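Local coordinates for lipopolysaccharide core heptose(I) kinase WaaP (Pseudomonas aeruginosa, PDB 6DFL), which phosphorylates the first heptose of the lipopolysaccharide inner core using ATP and magnesium, and also acts as a protein-tyrosine kinase, at residues F9-E23 with G99-V113. Numbering follows the deposited sequence.
Sequences FKRLWNGRDPFEAVE and GERGSDPARQHSFIV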
ATOM      1  N   PHE A   9     -28.150  11.566   4.423  1.00 98.73           N
ATOM      2  CA  PHE A   9     -28.368  12.298   5.664  1.00 98.18           C
ATOM      3  C   PHE A   9     -28.691  13.774   5.467  1.00101.93           C
ATOM      4  O   PHE A   9     -29.038  14.445   6.448  1.00103.65           O
ATOM      5  CB  PHE A   9     -27.141  12.147   6.554  1.00 94.63           C
ATOM      6  CG  PHE A   9     -26.740  10.724   6.760  1.00 97.97           C
ATOM      7  CD1 PHE A   9     -27.295   9.976   7.798  1.00 94.40           C
ATOM      8  CD2 PHE A   9     -25.838  10.114   5.901  1.00 92.13           C
ATOM      9  CE1 PHE A   9     -26.940   8.661   7.988  1.00 89.91           C
ATOM     10  CE2 PHE A   9     -25.482   8.791   6.087  1.00 93.65           C
ATOM     11  CZ  PHE A   9     -26.036   8.065   7.132  1.00 93.32           C
ATOM     12  N   LYS A  10     -28.584  14.299   4.242  1.00101.72           N
ATOM     13  CA  LYS A  10     -28.956  15.690   3.994  1.00104.14           C
ATOM     14  C   LYS A  10     -30.450  15.897   4.213  1.00109.33           C
ATOM     15  O   LYS A  10     -30.865  16.791   4.961  1.00111.14           O
ATOM     16  CB  LYS A  10     -28.557  16.095   2.574  1.00100.47           C
ATOM     17  CG  LYS A  10     -28.305  17.584   2.360  1.00 98.94           C
ATOM     18  CD  LYS A  10     -27.754  17.834   0.942  1.00100.62           C
ATOM     19  CE  LYS A  10     -26.952  19.128   0.838  1.00 99.07           C
ATOM     20  NZ  LYS A  10     -27.800  20.340   0.984  1.00100.16           N
ATOM     21  N   ARG A  11     -31.280  15.070   3.563  1.00108.17           N
ATOM     22  CA  ARG A  11     -32.712  15.102   3.840  1.00110.02           C
ATOM     23  C   ARG A  11     -33.008  14.545   5.228  1.00110.83           C
ATOM     24  O   ARG A  11     -33.719  15.178   6.018  1.00111.16           O
ATOM     25  CB  ARG A  11     -33.486  14.336   2.761  1.00110.96           C
ATOM     26  CG  ARG A  11     -33.111  12.867   2.604  1.00114.93           C
ATOM     27  CD  ARG A  11     -34.173  12.091   1.831  1.00116.83           C
ATOM     28  NE  ARG A  11     -34.263  10.703   2.284  1.00120.59           N
ATOM     29  CZ  ARG A  11     -33.540   9.705   1.786  1.00118.99           C
ATOM     30  NH1 ARG A  11     -32.669   9.946   0.812  1.00119.65           N
ATOM     31  NH2 ARG A  11     -33.687   8.469   2.265  1.00119.60           N
ATOM     32  N   LEU A  12     -32.430  13.378   5.558  1.00108.16           N
ATOM     33  CA  LEU A  12     -32.728  12.706   6.821  1.00105.42           C
ATOM     34  C   LEU A  12     -32.614  13.643   8.009  1.00106.61           C
ATOM     35  O   LEU A  12     -33.348  13.491   8.991  1.00111.47           O
ATOM     36  CB  LEU A  12     -31.797  11.507   7.027  1.00105.64           C
ATOM     37  CG  LEU A  12     -32.345  10.109   6.718  1.00106.70           C
ATOM     38  CD1 LEU A  12     -32.637   9.960   5.231  1.00108.56           C
ATOM     39  CD2 LEU A  12     -31.399   9.006   7.199  1.00100.85           C
ATOM     40  N   TRP A  13     -31.710  14.613   7.948  1.00106.34           N
ATOM     41  CA  TRP A  13     -31.560  15.545   9.058  1.00108.69           C
ATOM     42  C   TRP A  13     -31.882  16.962   8.610  1.00113.42           C
ATOM     43  O   TRP A  13     -31.124  17.897   8.896  1.00114.46           O
ATOM     44  CB  TRP A  13     -30.142  15.492   9.622  1.00103.80           C
ATOM     45  CG  TRP A  13     -29.670  14.123   9.934  1.00101.19           C
ATOM     46  CD1 TRP A  13     -30.434  13.007  10.111  1.00102.81           C
ATOM     47  CD2 TRP A  13     -28.317  13.713  10.104  1.00 98.86           C
ATOM     48  NE1 TRP A  13     -29.636  11.924  10.384  1.00101.61           N
ATOM     49  CE2 TRP A  13     -28.330  12.333  10.385  1.00 99.80           C
ATOM     50  CE3 TRP A  13     -27.092  14.379  10.046  1.00 95.09           C
ATOM     51  CZ2 TRP A  13     -27.171  11.613  10.617  1.00 96.12           C
ATOM     52  CZ3 TRP A  13     -25.946  13.663  10.272  1.00 92.64           C
ATOM     53  CH2 TRP A  13     -25.991  12.292  10.550  1.00 94.40           C
ATOM     54  N   ASN A  14     -32.997  17.128   7.900  1.00115.79           N
ATOM     55  CA  ASN A  14     -33.328  18.425   7.324  1.00119.34           C
ATOM     56  C   ASN A  14     -33.577  19.446   8.426  1.00117.70           C
ATOM     57  O   ASN A  14     -32.727  20.304   8.693  1.00120.08           O
ATOM     58  CB  ASN A  14     -34.546  18.315   6.410  1.00119.91           C
ATOM     59  CG  ASN A  14     -34.755  19.558   5.584  1.00122.09           C
ATOM     60  OD1 ASN A  14     -33.797  20.164   5.105  1.00123.69           O
ATOM     61  ND2 ASN A  14     -36.012  19.957   5.419  1.00125.60           N
ATOM     62  N   GLY A  15     -34.731  19.360   9.075  1.00116.24           N
ATOM     63  CA  GLY A  15     -35.021  20.261  10.172  1.00114.85           C
ATOM     64  C   GLY A  15     -34.538  19.706  11.492  1.00114.75           C
ATOM     65  O   GLY A  15     -35.221  19.826  12.515  1.00114.97           O
ATOM     66  N   ARG A  16     -33.360  19.087  11.482  1.00112.03           N
ATOM     67  CA  ARG A  16     -32.830  18.416  12.657  1.00105.11           C
ATOM     68  C   ARG A  16     -31.435  18.940  12.952  1.00102.27           C
ATOM     69  O   ARG A  16     -30.678  19.261  12.029  1.00101.22           O
ATOM     70  CB  ARG A  16     -32.788  16.900  12.453  1.00103.81           C
ATOM     71  CG  ARG A  16     -34.122  16.271  12.072  1.00105.73           C
ATOM     72  CD  ARG A  16     -34.076  14.765  12.279  1.00102.61           C
ATOM     73  NE  ARG A  16     -33.499  14.459  13.585  1.00104.28           N
ATOM     74  CZ  ARG A  16     -33.323  13.233  14.073  1.00103.98           C
ATOM     75  NH1 ARG A  16     -32.773  13.075  15.271  1.00 93.53           N
ATOM     76  NH2 ARG A  16     -33.687  12.168  13.366  1.00103.49           N
ATOM     77  N   ASP A  17     -31.107  19.043  14.231  1.00 99.78           N
ATOM     78  CA  ASP A  17     -29.723  19.297  14.606  1.00 96.41           C
ATOM     79  C   ASP A  17     -28.914  18.055  14.268  1.00 97.32           C
ATOM     80  O   ASP A  17     -29.084  17.022  14.936  1.00 95.09           O
ATOM     81  CB  ASP A  17     -29.594  19.636  16.087  1.00 93.40           C
ATOM     82  CG  ASP A  17     -28.146  19.892  16.514  1.00 95.81           C
ATOM     83  OD1 ASP A  17     -27.203  19.366  15.884  1.00 96.39           O
ATOM     84  OD2 ASP A  17     -27.943  20.623  17.504  1.00 96.70           O
ATOM     85  N   PRO A  18     -28.019  18.105  13.275  1.00 94.33           N
ATOM     86  CA  PRO A  18     -27.302  16.886  12.883  1.00 90.98           C
ATOM     87  C   PRO A  18     -26.435  16.320  13.993  1.00 86.91           C
ATOM     88  O   PRO A  18     -26.258  15.101  14.061  1.00 87.03           O
ATOM     89  CB  PRO A  18     -26.466  17.348  11.682  1.00 91.30           C
ATOM     90  CG  PRO A  18     -27.129  18.636  11.222  1.00 93.24           C
ATOM     91  CD  PRO A  18     -27.612  19.271  12.478  1.00 89.18           C
ATOM     92  N   PHE A  19     -25.898  17.162  14.875  1.00 84.30           N
ATOM     93  CA  PHE A  19     -25.079  16.650  15.968  1.00 85.42           C
ATOM     94  C   PHE A  19     -25.901  15.803  16.928  1.00 94.86           C
ATOM     95  O   PHE A  19     -25.368  14.871  17.553  1.00 92.62           O
ATOM     96  CB  PHE A  19     -24.417  17.804  16.712  1.00 86.30           C
ATOM     97  CG  PHE A  19     -23.375  18.494  15.919  1.00 89.71           C
ATOM     98  CD1 PHE A  19     -23.724  19.402  14.941  1.00 90.78           C
ATOM     99  CD2 PHE A  19     -22.036  18.222  16.128  1.00 90.76           C
ATOM    100  CE1 PHE A  19     -22.750  20.037  14.186  1.00 89.58           C
ATOM    101  CE2 PHE A  19     -21.053  18.860  15.373  1.00 87.35           C
ATOM    102  CZ  PHE A  19     -21.413  19.761  14.407  1.00 84.90           C
ATOM    103  N   GLU A  20     -27.189  16.121  17.072  1.00 94.03           N
ATOM    104  CA  GLU A  20     -28.098  15.216  17.760  1.00 93.75           C
ATOM    105  C   GLU A  20     -28.333  13.958  16.937  1.00 91.98           C
ATOM    106  O   GLU A  20     -28.254  12.845  17.461  1.00 94.77           O
ATOM    107  CB  GLU A  20     -29.421  15.925  18.049  1.00 96.60           C
ATOM    108  CG  GLU A  20     -29.282  17.179  18.905  1.00100.67           C
ATOM    109  CD  GLU A  20     -30.581  17.963  19.000  1.00110.68           C
ATOM    110  OE1 GLU A  20     -31.429  17.814  18.091  1.00107.05           O
ATOM    111  OE2 GLU A  20     -30.760  18.721  19.982  1.00112.86           O
ATOM    112  N   ALA A  21     -28.572  14.113  15.634  1.00 90.31           N
ATOM    113  CA  ALA A  21     -28.963  12.969  14.817  1.00 92.32           C
ATOM    114  C   ALA A  21     -27.862  11.913  14.720  1.00 95.77           C
ATOM    115  O   ALA A  21     -28.169  10.716  14.659  1.00 95.98           O
ATOM    116  CB  ALA A  21     -29.384  13.436  13.426  1.00 94.71           C
ATOM    117  N   VAL A  22     -26.581  12.310  14.669  1.00 94.04           N
ATOM    118  CA  VAL A  22     -25.547  11.277  14.601  1.00 93.36           C
ATOM    119  C   VAL A  22     -25.560  10.446  15.860  1.00 90.59           C
ATOM    120  O   VAL A  22     -25.349   9.231  15.809  1.00 93.78           O
ATOM    121  CB  VAL A  22     -24.132  11.837  14.370  1.00 86.51           C
ATOM    122  CG1 VAL A  22     -23.767  11.699  12.924  1.00 84.13           C
ATOM    123  CG2 VAL A  22     -23.973  13.246  14.902  1.00 85.44           C
ATOM    124  N   GLU A  23     -25.780  11.096  17.009  1.00 90.61           N
ATOM    125  CA  GLU A  23     -25.859  10.403  18.285  1.00 93.14           C
ATOM    126  C   GLU A  23     -27.088   9.506  18.374  1.00 96.28           C
ATOM    127  O   GLU A  23     -27.153   8.644  19.256  1.00 98.41           O
ATOM    128  CB  GLU A  23     -25.874  11.424  19.422  1.00 91.21           C
ATOM    129  CG  GLU A  23     -24.669  12.330  19.463  1.00 91.77           C
ATOM    130  CD  GLU A  23     -23.565  11.782  20.341  1.00 90.71           C
ATOM    131  OE1 GLU A  23     -22.691  12.569  20.763  1.00 90.14           O
ATOM    132  OE2 GLU A  23     -23.573  10.566  20.618  1.00 90.86           O
ATOM    133  N   GLY A  99     -19.111  17.012  10.771  1.00 70.50           N
ATOM    134  CA  GLY A  99     -19.492  18.165  11.568  1.00 71.68           C
ATOM    135  C   GLY A  99     -18.500  18.470  12.654  1.00 74.04           C
ATOM    136  O   GLY A  99     -17.871  17.566  13.218  1.00 74.34           O
ATOM    137  N   GLU A 100     -18.349  19.765  12.962  1.00 75.28           N
ATOM    138  CA  GLU A 100     -17.592  20.250  14.110  1.00 79.93           C
ATOM    139  C   GLU A 100     -18.341  21.420  14.724  1.00 87.44           C
ATOM    140  O   GLU A 100     -18.777  22.319  13.996  1.00 79.86           O
ATOM    141  CB  GLU A 100     -16.203  20.737  13.726  1.00 77.27           C
ATOM    142  CG  GLU A 100     -15.150  19.711  13.434  1.00 77.28           C
ATOM    143  CD  GLU A 100     -13.891  20.404  12.952  1.00 76.76           C
ATOM    144  OE1 GLU A 100     -13.656  21.544  13.395  1.00 80.69           O
ATOM    145  OE2 GLU A 100     -13.168  19.849  12.098  1.00 81.27           O
ATOM    146  N   ARG A 101     -18.460  21.430  16.056  1.00 84.06           N
ATOM    147  CA  ARG A 101     -18.948  22.612  16.759  1.00 88.35           C
ATOM    148  C   ARG A 101     -18.360  22.655  18.160  1.00 93.26           C
ATOM    149  O   ARG A 101     -18.002  21.627  18.738  1.00 92.17           O
ATOM    150  CB  ARG A 101     -20.479  22.675  16.814  1.00 88.38           C
ATOM    151  CG  ARG A 101     -21.158  21.707  17.760  1.00 92.98           C
ATOM    152  CD  ARG A 101     -22.477  22.304  18.265  1.00 96.16           C
ATOM    153  NE  ARG A 101     -23.385  21.294  18.813  1.00102.62           N
ATOM    154  CZ  ARG A 101     -24.605  21.056  18.336  1.00100.96           C
ATOM    155  NH1 ARG A 101     -25.068  21.771  17.312  1.00 94.24           N
ATOM    156  NH2 ARG A 101     -25.366  20.115  18.887  1.00 93.90           N
ATOM    157  N   GLY A 102     -18.257  23.868  18.701  1.00 97.34           N
ATOM    158  CA  GLY A 102     -17.801  24.023  20.069  1.00 99.37           C
ATOM    159  C   GLY A 102     -17.242  25.393  20.382  1.00102.82           C
ATOM    160  O   GLY A 102     -16.505  25.976  19.577  1.00102.05           O
ATOM    161  N   SER A 103     -17.591  25.906  21.565  1.00 98.56           N
ATOM    162  CA  SER A 103     -17.098  27.208  22.004  1.00 97.03           C
ATOM    163  C   SER A 103     -15.591  27.194  22.232  1.00102.90           C
ATOM    164  O   SER A 103     -14.927  28.230  22.088  1.00102.75           O
ATOM    165  CB  SER A 103     -17.835  27.645  23.279  1.00102.77           C
ATOM    166  OG  SER A 103     -18.211  26.536  24.101  1.00 97.10           O
ATOM    167  N   ASP A 104     -15.032  26.036  22.589  1.00104.99           N
ATOM    168  CA  ASP A 104     -13.591  25.869  22.706  1.00107.31           C
ATOM    169  C   ASP A 104     -13.089  25.211  21.428  1.00108.05           C
ATOM    170  O   ASP A 104     -13.282  23.998  21.246  1.00108.77           O
ATOM    171  CB  ASP A 104     -13.244  25.016  23.929  1.00108.25           C
ATOM    172  CG  ASP A 104     -11.753  24.991  24.231  1.00111.45           C
ATOM    173  OD1 ASP A 104     -10.950  25.403  23.357  1.00106.70           O
ATOM    174  OD2 ASP A 104     -11.396  24.556  25.358  1.00113.52           O
ATOM    175  N   PRO A 105     -12.453  25.945  20.514  1.00109.14           N
ATOM    176  CA  PRO A 105     -11.981  25.309  19.270  1.00107.66           C
ATOM    177  C   PRO A 105     -11.052  24.120  19.498  1.00106.49           C
ATOM    178  O   PRO A 105     -10.849  23.336  18.567  1.00106.52           O
ATOM    179  CB  PRO A 105     -11.275  26.455  18.527  1.00104.61           C
ATOM    180  CG  PRO A 105     -11.095  27.563  19.547  1.00105.09           C
ATOM    181  CD  PRO A 105     -12.219  27.398  20.527  1.00110.79           C
ATOM    182  N   ALA A 106     -10.508  23.941  20.704  1.00107.18           N
ATOM    183  CA  ALA A 106      -9.691  22.766  21.003  1.00108.38           C
ATOM    184  C   ALA A 106     -10.546  21.549  21.344  1.00108.53           C
ATOM    185  O   ALA A 106     -10.295  20.441  20.852  1.00102.88           O
ATOM    186  CB  ALA A 106      -8.735  23.076  22.160  1.00106.86           C
ATOM    187  N   ARG A 107     -11.550  21.739  22.200  1.00108.74           N
ATOM    188  CA  ARG A 107     -12.428  20.675  22.677  1.00107.47           C
ATOM    189  C   ARG A 107     -13.757  20.768  21.922  1.00103.96           C
ATOM    190  O   ARG A 107     -14.769  21.242  22.446  1.00103.31           O
ATOM    191  CB  ARG A 107     -12.606  20.790  24.191  1.00110.01           C
ATOM    192  CG  ARG A 107     -11.301  20.684  24.961  1.00115.92           C
ATOM    193  CD  ARG A 107     -11.533  20.576  26.467  1.00123.63           C
ATOM    194  NE  ARG A 107     -10.355  20.064  27.174  1.00131.48           N
ATOM    195  CZ  ARG A 107     -10.248  19.953  28.500  1.00132.65           C
ATOM    196  NH1 ARG A 107     -11.250  20.320  29.294  1.00127.64           N
ATOM    197  NH2 ARG A 107      -9.130  19.475  29.037  1.00133.79           N
ATOM    198  N   GLN A 108     -13.744  20.297  20.676  1.00101.31           N
ATOM    199  CA  GLN A 108     -14.894  20.322  19.781  1.00 97.17           C
ATOM    200  C   GLN A 108     -15.690  19.024  19.885  1.00 92.33           C
ATOM    201  O   GLN A 108     -15.144  17.966  20.193  1.00 93.27           O
ATOM    202  CB  GLN A 108     -14.432  20.510  18.327  1.00 96.51           C
ATOM    203  CG  GLN A 108     -13.812  21.862  17.979  1.00 97.66           C
ATOM    204  CD  GLN A 108     -14.861  22.903  17.639  1.00 98.33           C
ATOM    205  OE1 GLN A 108     -15.733  22.673  16.798  1.00 92.79           O
ATOM    206  NE2 GLN A 108     -14.800  24.047  18.313  1.00103.93           N
ATOM    207  N   HIS A 109     -16.984  19.106  19.595  1.00 89.71           N
ATOM    208  CA  HIS A 109     -17.818  17.931  19.356  1.00 88.84           C
ATOM    209  C   HIS A 109     -17.851  17.691  17.845  1.00 84.30           C
ATOM    210  O   HIS A 109     -18.321  18.548  17.092  1.00 84.95           O
ATOM    211  CB  HIS A 109     -19.232  18.143  19.913  1.00 84.47           C
ATOM    212  CG  HIS A 109     -20.194  17.026  19.614  1.00 87.94           C
ATOM    213  ND1 HIS A 109     -21.561  17.214  19.569  1.00 93.31           N
ATOM    214  CD2 HIS A 109     -19.995  15.708  19.371  1.00 90.89           C
ATOM    215  CE1 HIS A 109     -22.158  16.067  19.296  1.00 89.15           C
ATOM    216  NE2 HIS A 109     -21.231  15.135  19.172  1.00 88.99           N
ATOM    217  N   SER A 110     -17.354  16.545  17.392  1.00 79.93           N
ATOM    218  CA  SER A 110     -17.340  16.309  15.957  1.00 81.83           C
ATOM    219  C   SER A 110     -17.875  14.935  15.604  1.00 77.92           C
ATOM    220  O   SER A 110     -17.980  14.040  16.439  1.00 82.45           O
ATOM    221  CB  SER A 110     -15.938  16.462  15.363  1.00 79.07           C
ATOM    222  OG  SER A 110     -15.150  15.310  15.639  1.00 79.35           O
ATOM    223  N   PHE A 111     -18.172  14.777  14.319  1.00 75.30           N
ATOM    224  CA  PHE A 111     -18.615  13.503  13.787  1.00 73.42           C
ATOM    225  C   PHE A 111     -18.254  13.432  12.311  1.00 73.36           C
ATOM    226  O   PHE A 111     -18.124  14.458  11.631  1.00 69.49           O
ATOM    227  CB  PHE A 111     -20.119  13.309  13.970  1.00 71.48           C
ATOM    228  CG  PHE A 111     -20.961  14.211  13.112  1.00 68.63           C
ATOM    229  CD1 PHE A 111     -21.374  13.805  11.840  1.00 75.54           C
ATOM    230  CD2 PHE A 111     -21.347  15.461  13.568  1.00 71.35           C
ATOM    231  CE1 PHE A 111     -22.148  14.629  11.036  1.00 75.27           C
ATOM    232  CE2 PHE A 111     -22.132  16.289  12.779  1.00 76.73           C
ATOM    233  CZ  PHE A 111     -22.525  15.876  11.499  1.00 75.79           C
ATOM    234  N   ILE A 112     -18.116  12.206  11.825  1.00 68.56           N
ATOM    235  CA  ILE A 112     -17.988  11.963  10.400  1.00 73.76           C
ATOM    236  C   ILE A 112     -18.558  10.588  10.099  1.00 73.30           C
ATOM    237  O   ILE A 112     -18.245   9.611  10.783  1.00 71.55           O
ATOM    238  CB  ILE A 112     -16.521  12.093   9.923  1.00 71.77           C
ATOM    239  CG1 ILE A 112     -16.393  11.802   8.438  1.00 68.90           C
ATOM    240  CG2 ILE A 112     -15.589  11.185  10.717  1.00 71.16           C
ATOM    241  CD1 ILE A 112     -14.967  11.980   7.945  1.00 67.31           C
ATOM    242  N   VAL A 113     -19.370  10.511   9.053  1.00 77.12           N
ATOM    243  CA  VAL A 113     -19.973   9.269   8.590  1.00 76.59           C
ATOM    244  C   VAL A 113     -19.433   8.952   7.195  1.00 74.25           C
ATOM    245  O   VAL A 113     -19.620   9.745   6.268  1.00 72.71           O
ATOM    246  CB  VAL A 113     -21.499   9.380   8.553  1.00 75.38           C
ATOM    247  CG1 VAL A 113     -22.085   8.064   8.125  1.00 83.09           C
ATOM    248  CG2 VAL A 113     -22.012   9.840   9.902  1.00 74.58           C
TER
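F19 inserts its ring between R101 and F111, and the two faces are used differently. On one, the R101 guanidinium lies nearly flat, its plane tilted 25° from the ring. The centres are 4.3 Å apart, and R101 CG makes a CH-pi contact with the same face. On the other, F111 points its edge at the ring in an edge-to-face pair, the planes standing at 86°. Their centroids are 5.0 Å apart. H109 completes the aromatic cluster, bringing ND1 to 3.6 Å from F19 CD2 with the two rings oblique. The far rim of F19 abuts the strand backbone, where CZ lies 3.4 Å from E100 N.

The charged grip comes from the same arginine. Extended from CG to NE, R101 reaches D17 end-on; NH1 and NH2 both bond to D17 OD2, at 3.1 and 3.0 Å. They arrive from opposite sides of the carboxylate plane, which is nearly perpendicular to the guanidinium. D17 is also the N-cap of helix 18-24: its carboxylate turns back over the helix start, where OD1 accepts weak bonds from F19 N and E20 N. One carboxylate thus holds the helix start and fixes the cation stacked on F19.

Apolar packing continues along the helix. V22 sets CG2 over a face of F111, and its CG1 also meets V113 CG2 at 4.0 Å. The W13 ring edge touches F111 through CZ3, and F9 packs on V113 CG1; L3 and L5 of strand 2-5 add to this layer around F111 and W13.

R101, H109, F111 and V113 point to the helix side of the hairpin 95-101/109-115, while the intervening E100, S110 and I112 point away. Helix 18-23 crosses strand 109-113 at 62°, with 9.3 Å between the segment axes at closest approach. This is helix-on-sheet packing against the five-stranded antiparallel sheet characteristic of a protein-kinase N-lobe.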